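Local coordinates for argininosuccinate lyase (Chelativorans sp., PDB 6RXA), which acts as an EDDS lyase, a carbon-nitrogen lyase of the aspartase/fumarase superfamily, and may also split argininosuccinate into fumarate and L-arginine, at residues 44-49 with 120-125; 217-222 with 484-489; 438-443 with 449-454. The protein carries 2 engineered substitutions. All blocks are in the same frame, centred on the assembly; numbering follows the deposited sequence. Where two conformers were deposited one is given.

In the fold
Contacts 1 and 2 are neighbours, their centres about 11 Å apart, whereas the centre of contact 3 lies about 51 and 52 Å from theirs, beyond the centre of the chain. Helix 451-500 spans that distance: its first turn belongs to contact 3, and a late turn, 484-489, to contact 2. The first two contacts are buried and join their segments by apolar packing, in contact 2 with a backbone carbonyl taking part, and a probable bond from Arg125 to the carbonyl of Leu219 ties one to the other. Contact 3 is only partly buried and mixes chemistries, with a backbone hydrogen bond, proline packing and an arginine that forms a salt bridge outside the contact.

Contact 1. Residues 44-49 with 120-125; sequences SQIHRA and KRMFLR
Ile46 and Met122 are the closest pair between segments 44-49 and 120-125, which lie on helices 35-56 and 112-147; their CA atoms are 9.5 Å apart, so the gap is bridged by side chains and not by backbone. The contact belongs to the mainly helical fold of the aspartase/fumarase superfamily and is small, about 106 Å² in all. Both side chains leave their helices toward the opposing segment and slide past each other in opposite directions, meeting alongside through the sulfur. Met122 SD lies 3.7 Å from Ile46 CG1 and 3.9 Å from Ile46 CD1, which makes the longer branch of the isoleucine the one that touches. That branch is anti to the carbonyl carbon (chi1 -68°), while CG2 takes the place anti to the backbone N. The methionine runs straight from CA to SD and then bends at its last torsion (chi3 77°), which carries CE away from the isoleucine to the aliphatic base of Gln45. There CE comes 4.5 Å from Gln45 CB, a loose contact; the amide end of Gln45 leads off elsewhere, and its side chain also lies against Leu486 of helix 451-500. Leu219 and Phe221 add further apolar cover around the methionine, with Leu219 also touching Ile46. The side chain of Ile46 is about 10 Å from those of Ser111 and Arg112, which bind fumarate and succinate. On the other side of helix 35-56, Arg48 forms a salt bridge with Asp76, which also accepts a bond from Ser44 OG. Arg48 folds back on its own helix as well: NH1 reaches Ser44 O at 3.1 Å, a weak bond bent to 137°.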
# COMPACT_ATOMS: atom_id res chain seq x y z
N SER A 44 27.57 18.32 6.34
CA SER A 44 28.70 19.14 6.78
C SER A 44 29.88 18.27 7.22
O SER A 44 31.04 18.63 6.97
CB SER A 44 28.27 20.08 7.90
OG SER A 44 27.52 21.17 7.39
N GLN A 45 29.60 17.15 7.87
CA GLN A 45 30.66 16.20 8.20
C GLN A 45 31.27 15.61 6.94
O GLN A 45 32.50 15.44 6.86
CB GLN A 45 30.11 15.10 9.10
CG GLN A 45 29.78 15.59 10.50
CD GLN A 45 31.00 16.10 11.24
OE1 GLN A 45 31.89 15.33 11.61
NE2 GLN A 45 31.05 17.41 11.47
N ILE A 46 30.44 15.31 5.95
CA ILE A 46 30.95 14.77 4.68
C ILE A 46 31.90 15.77 4.01
O ILE A 46 32.94 15.38 3.48
CB ILE A 46 29.79 14.35 3.77
CG1 ILE A 46 29.08 13.14 4.39
CG2 ILE A 46 30.27 14.11 2.35
CD1 ILE A 46 27.72 12.85 3.75
N HIS A 47 31.55 17.05 4.02
CA HIS A 47 32.45 18.04 3.42
C HIS A 47 33.82 17.97 4.07
O HIS A 47 34.85 18.03 3.39
CB HIS A 47 31.90 19.45 3.57
CG HIS A 47 30.56 19.66 2.96
ND1 HIS A 47 30.14 18.99 1.83
CD2 HIS A 47 29.53 20.46 3.33
CE1 HIS A 47 28.91 19.36 1.54
NE2 HIS A 47 28.51 20.25 2.43
N ARG A 48 33.85 17.87 5.40
CA ARG A 48 35.12 17.81 6.11
C ARG A 48 35.89 16.54 5.76
O ARG A 48 37.09 16.59 5.49
CB ARG A 48 34.86 17.91 7.61
CG ARG A 48 34.39 19.29 8.05
CD ARG A 48 34.06 19.33 9.53
NE ARG A 48 33.80 20.70 9.97
CZ ARG A 48 32.66 21.36 9.75
NH1 ARG A 48 31.67 20.78 9.09
NH2 ARG A 48 32.52 22.60 10.19
N ALA A 49 35.21 15.40 5.77
CA ALA A 49 35.89 14.14 5.46
C ALA A 49 36.41 14.12 4.03
O ALA A 49 37.52 13.65 3.77
CB ALA A 49 34.96 12.95 5.71
N LYS A 120 22.14 10.84 3.61
CA LYS A 120 20.93 10.13 4.01
C LYS A 120 21.27 8.86 4.78
O LYS A 120 20.63 8.54 5.79
CB LYS A 120 20.09 9.76 2.78
CG LYS A 120 18.77 8.97 3.07
CD LYS A 120 17.67 9.89 3.62
CE LYS A 120 16.42 9.15 4.11
NZ LYS A 120 15.65 8.56 2.99
N ARG A 121 22.31 8.14 4.33
CA ARG A 121 22.74 6.94 5.04
C ARG A 121 23.23 7.28 6.45
O ARG A 121 22.95 6.54 7.40
CB ARG A 121 23.83 6.22 4.26
CG ARG A 121 23.35 5.42 3.04
CD ARG A 121 24.56 4.98 2.21
NE ARG A 121 24.15 4.12 1.10
CZ ARG A 121 23.94 2.81 1.21
NH1 ARG A 121 24.12 2.21 2.38
NH2 ARG A 121 23.56 2.12 0.15
N MET A 122 23.98 8.37 6.61
CA MET A 122 24.45 8.72 7.95
C MET A 122 23.29 9.09 8.86
O MET A 122 23.28 8.73 10.05
CB MET A 122 25.45 9.88 7.85
CG MET A 122 26.74 9.51 7.16
SD MET A 122 27.90 10.90 7.08
CE MET A 122 28.52 10.93 8.74
N PHE A 123 22.31 9.81 8.33
CA PHE A 123 21.10 10.12 9.09
C PHE A 123 20.37 8.84 9.48
O PHE A 123 20.05 8.64 10.65
CB PHE A 123 20.19 11.04 8.27
CG PHE A 123 18.80 11.15 8.82
CD1 PHE A 123 18.58 11.78 10.03
CD2 PHE A 123 17.73 10.62 8.13
CE1 PHE A 123 17.30 11.85 10.55
CE2 PHE A 123 16.44 10.71 8.65
CZ PHE A 123 16.24 11.32 9.85
N LEU A 124 20.09 7.96 8.50
CA LEU A 124 19.37 6.73 8.80
C LEU A 124 20.15 5.85 9.77
O LEU A 124 19.56 5.18 10.63
CB LEU A 124 19.02 5.96 7.53
CG LEU A 124 18.05 6.65 6.59
CD1 LEU A 124 17.81 5.82 5.33
CD2 LEU A 124 16.72 6.97 7.28
N ARG A 125 21.48 5.83 9.63
CA ARG A 125 22.33 5.04 10.52
C ARG A 125 22.16 5.48 11.97
O ARG A 125 21.95 4.66 12.86
CB ARG A 125 23.79 5.18 10.06
CG ARG A 125 24.82 4.47 10.89
CD ARG A 125 26.22 4.65 10.30
NE ARG A 125 26.69 6.02 10.45
CZ ARG A 125 27.83 6.48 9.95
NH1 ARG A 125 28.62 5.69 9.22
NH2 ARG A 125 28.19 7.73 10.18

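Contact 2. Residues 217-222 with 484-489; sequences ALLGFD and QTLADS
A Schellman motif ends helix 212-218 just where Leu218 and Leu219 pack against Leu486 of the long helix 451-500. Gly220, at positive phi (79°), is its C-prime residue: Gly220 N binds Ala217 O at 3.1 Å, and Phe221 N turns back to the carbonyl of the residue before Ala217. Leu218, the last helical residue, lies 5.7 Å from Leu486, CA to CA. Their side chains cross at about a right angle, with Leu218 CD2 4.2 Å from Leu486 CD1. Because CG of Leu486 is anti to the backbone N (chi1 -180°), the leucine projects across the end of the shorter helix; its CB lies 3.9 Å from Leu218 O and CD2 comes up to the same carbonyl. From the turn, Leu219 CD2 meets Leu486 CD2 at 4.3 Å, while Leu219 O is bound by Arg125. Thr485 CG2 also touches Leu218 CD2, the threonine hydroxyl being bonded to Asn481 O. From helix 35-56, Val52 packs on Leu218, Ala49 on Leu219 and Gln45 on Leu486. Two donors from one residue grip the carbonyl of Thr485: Ser489 N and Ser489 OG approach Thr485 O from opposite faces of its plane, the hydroxyl at 3.0 Å.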
# COMPACT_ATOMS: atom_id res chain seq x y z
N ALA A 217 36.19 5.57 6.21
CA ALA A 217 36.64 5.40 7.58
C ALA A 217 36.43 6.67 8.40
O ALA A 217 36.01 6.62 9.56
CB ALA A 217 38.11 5.00 7.58
N LEU A 218 36.73 7.83 7.81
CA LEU A 218 36.56 9.09 8.52
C LEU A 218 35.11 9.34 8.92
O LEU A 218 34.86 10.07 9.89
CB LEU A 218 37.08 10.23 7.64
CG LEU A 218 38.60 10.36 7.55
CD1 LEU A 218 38.96 11.30 6.41
CD2 LEU A 218 39.16 10.85 8.88
N LEU A 219 34.16 8.77 8.17
CA LEU A 219 32.74 8.96 8.41
C LEU A 219 32.11 7.77 9.12
O LEU A 219 30.88 7.70 9.22
CB LEU A 219 32.01 9.24 7.09
CG LEU A 219 32.42 10.56 6.43
CD1 LEU A 219 31.95 10.59 5.00
CD2 LEU A 219 31.87 11.76 7.19
N GLY A 220 32.92 6.84 9.62
CA GLY A 220 32.39 5.75 10.43
C GLY A 220 31.75 4.60 9.68
O GLY A 220 31.16 3.72 10.33
N PHE A 221 31.82 4.57 8.36
CA PHE A 221 31.23 3.46 7.62
C PHE A 221 32.10 2.21 7.77
O PHE A 221 33.31 2.29 7.99
CB PHE A 221 31.11 3.83 6.15
CG PHE A 221 30.04 4.84 5.85
CD1 PHE A 221 28.71 4.46 5.73
CD2 PHE A 221 30.36 6.18 5.65
CE1 PHE A 221 27.73 5.39 5.43
CE2 PHE A 221 29.38 7.10 5.34
CZ PHE A 221 28.06 6.71 5.23
N ASP A 222 31.46 1.04 7.63
CA ASP A 222 32.13 -0.24 7.82
C ASP A 222 32.58 -0.88 6.51
O ASP A 222 33.23 -1.93 6.54
CB ASP A 222 31.22 -1.21 8.58
CG ASP A 222 31.05 -0.82 10.03
OD1 ASP A 222 31.98 -0.22 10.60
OD2 ASP A 222 29.97 -1.11 10.60
N GLN A 484 35.52 11.65 16.28
CA GLN A 484 36.62 12.33 16.97
C GLN A 484 37.88 12.35 16.11
O GLN A 484 38.60 13.36 16.09
CB GLN A 484 36.88 11.66 18.32
CG GLN A 484 37.77 12.50 19.24
CD GLN A 484 37.14 13.85 19.58
OE1 GLN A 484 36.07 13.92 20.18
NE2 GLN A 484 37.81 14.92 19.17
N THR A 485 38.17 11.25 15.41
CA THR A 485 39.32 11.23 14.50
C THR A 485 39.20 12.33 13.45
O THR A 485 40.17 13.03 13.16
CB THR A 485 39.44 9.86 13.83
OG1 THR A 485 39.77 8.85 14.79
CG2 THR A 485 40.51 9.88 12.74
N LEU A 486 38.01 12.47 12.87
CA LEU A 486 37.79 13.52 11.87
C LEU A 486 37.97 14.90 12.48
O LEU A 486 38.64 15.77 11.91
CB LEU A 486 36.38 13.37 11.28
CG LEU A 486 35.97 14.38 10.21
CD1 LEU A 486 37.01 14.43 9.10
CD2 LEU A 486 34.59 14.02 9.67
N ALA A 487 37.38 15.13 13.66
CA ALA A 487 37.52 16.43 14.31
C ALA A 487 38.98 16.76 14.59
O ALA A 487 39.44 17.88 14.35
CB ALA A 487 36.67 16.46 15.58
N ASP A 488 39.75 15.77 15.07
CA ASP A 488 41.17 15.97 15.32
C ASP A 488 41.92 16.30 14.03
O ASP A 488 42.81 17.15 14.03
CB ASP A 488 41.78 14.70 15.92
CG ASP A 488 41.35 14.46 17.35
OD1 ASP A 488 40.65 15.32 17.92
OD2 ASP A 488 41.71 13.39 17.89
N SER A 489 41.59 15.60 12.94
CA SER A 489 42.26 15.83 11.67
C SER A 489 42.01 17.24 11.17
O SER A 489 42.92 17.91 10.67
CB SER A 489 41.78 14.81 10.63
OG SER A 489 42.20 13.50 10.95

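Contact 3. Residues 438-443 with 449-454; sequences QNVLRR and PAPMSV
This is a local contact between consecutive helices, where Val440 and Leu441 of helix 436-442 and Arg443, just after it, meet Pro449, Ala450 and Pro451 leading into helix 451-500. Arg443 O receives Ala450 N at 3.0 Å in a fairly straight bond (156°), its donor tilted from the carbonyl plane; the nearby nitrogen of Pro449 has no hydrogen to give. Arg443 CB presses on the ring of Pro449, 3.7 Å from CD. Beyond it the chain runs extended from CG to NE, away from the proline, and NH2 binds Asn439 O at 3.0 Å, the oxygen in the guanidinium plane at its edge. The same group forms a salt bridge with Asp369 and binds Gln164 OE1, and Ala204 of the second subunit packs on Pro449. Replacing Arg443 with an alanine would probably cost Asp369 one salt bridge, leaving the one to Arg442, and strip Asn439 O and Gln164 OE1 of their bonds to this guanidinium. Val440 CG1, anti to the backbone N (chi1 170°), lies 3.5 Å from Pro449 O, while Leu441 CD2 touches Pro451 CD at 3.9 Å. Ser453 OG reaches back to Gly445 O within the connecting loop. Ala450 at the N-cap and Pro451 as first helical residue, where the missing amide hydrogen is not used within the helix, make a start well suited to proline.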
# COMPACT_ATOMS: atom_id res chain seq x y z
N GLN A 438 -3.38 -25.99 37.68
CA GLN A 438 -2.87 -27.28 37.21
C GLN A 438 -2.78 -27.32 35.68
O GLN A 438 -1.89 -28.00 35.14
CB GLN A 438 -3.70 -28.45 37.74
CG GLN A 438 -3.66 -28.58 39.25
CD GLN A 438 -2.26 -28.75 39.80
OE1 GLN A 438 -1.48 -29.58 39.32
NE2 GLN A 438 -1.92 -27.96 40.81
N ASN A 439 -3.67 -26.62 34.97
CA ASN A 439 -3.54 -26.54 33.52
C ASN A 439 -2.20 -25.90 33.16
O ASN A 439 -1.53 -26.31 32.20
CB ASN A 439 -4.66 -25.70 32.89
CG ASN A 439 -5.93 -26.47 32.66
OD1 ASN A 439 -6.46 -26.49 31.55
ND2 ASN A 439 -6.45 -27.08 33.71
N VAL A 440 -1.82 -24.84 33.89
CA VAL A 440 -0.55 -24.17 33.63
C VAL A 440 0.61 -25.09 33.96
O VAL A 440 1.53 -25.27 33.15
CB VAL A 440 -0.48 -22.85 34.42
CG1 VAL A 440 0.90 -22.28 34.35
CG2 VAL A 440 -1.49 -21.85 33.86
N LEU A 441 0.57 -25.71 35.14
CA LEU A 441 1.68 -26.55 35.57
C LEU A 441 1.89 -27.74 34.64
O LEU A 441 3.03 -28.16 34.42
CB LEU A 441 1.43 -27.04 37.00
CG LEU A 441 1.47 -25.97 38.09
CD1 LEU A 441 1.24 -26.61 39.47
CD2 LEU A 441 2.78 -25.21 38.05
N ARG A 442 0.81 -28.30 34.09
CA ARG A 442 0.96 -29.43 33.18
C ARG A 442 1.63 -29.04 31.86
O ARG A 442 2.23 -29.90 31.21
CB ARG A 442 -0.40 -30.07 32.90
CG ARG A 442 -0.86 -30.98 34.02
CD ARG A 442 -2.10 -31.75 33.63
NE ARG A 442 -3.30 -30.91 33.64
CZ ARG A 442 -4.11 -30.77 34.69
NH1 ARG A 442 -3.87 -31.41 35.83
NH2 ARG A 442 -5.17 -29.99 34.59
N ARG A 443 1.54 -27.77 31.47
CA ARG A 443 2.11 -27.30 30.20
C ARG A 443 3.53 -26.83 30.47
O ARG A 443 3.82 -25.63 30.55
CB ARG A 443 1.23 -26.20 29.61
CG ARG A 443 -0.12 -26.70 29.11
CD ARG A 443 -1.09 -25.55 28.82
NE ARG A 443 -2.22 -26.07 28.06
CZ ARG A 443 -3.17 -26.85 28.58
NH1 ARG A 443 -4.15 -27.32 27.81
NH2 ARG A 443 -3.14 -27.16 29.87
N PRO A 449 3.53 -22.38 29.34
CA PRO A 449 3.33 -21.39 30.41
C PRO A 449 3.74 -21.81 31.82
O PRO A 449 3.74 -20.94 32.72
CB PRO A 449 1.83 -21.08 30.35
CG PRO A 449 1.22 -22.33 29.77
CD PRO A 449 2.24 -22.77 28.73
N ALA A 450 4.10 -23.06 32.08
CA ALA A 450 4.50 -23.42 33.43
C ALA A 450 5.63 -22.50 33.90
O ALA A 450 6.53 -22.18 33.11
CB ALA A 450 5.00 -24.87 33.45
N PRO A 451 5.62 -22.08 35.17
CA PRO A 451 6.66 -21.14 35.63
C PRO A 451 8.10 -21.56 35.33
O PRO A 451 8.92 -20.70 34.98
CB PRO A 451 6.40 -21.05 37.14
CG PRO A 451 4.94 -21.26 37.27
CD PRO A 451 4.56 -22.27 36.17
N MET A 452 8.44 -22.84 35.50
CA MET A 452 9.82 -23.26 35.25
C MET A 452 10.19 -23.06 33.78
O MET A 452 11.34 -22.71 33.47
CB MET A 452 10.01 -24.71 35.67
CG MET A 452 10.14 -24.92 37.18
SD MET A 452 11.55 -24.06 37.93
CE MET A 452 10.84 -22.46 38.35
N SER A 453 9.23 -23.26 32.88
CA SER A 453 9.49 -23.09 31.46
C SER A 453 9.61 -21.61 31.10
O SER A 453 10.50 -21.21 30.35
CB SER A 453 8.37 -23.71 30.63
OG SER A 453 8.21 -25.08 30.93
N VAL A 454 8.70 -20.78 31.61
CA VAL A 454 8.79 -19.35 31.33
C VAL A 454 10.08 -18.79 31.91
O VAL A 454 10.75 -17.96 31.27
CB VAL A 454 7.55 -18.60 31.83
CG1 VAL A 454 7.68 -17.11 31.56
CG2 VAL A 454 6.30 -19.15 31.16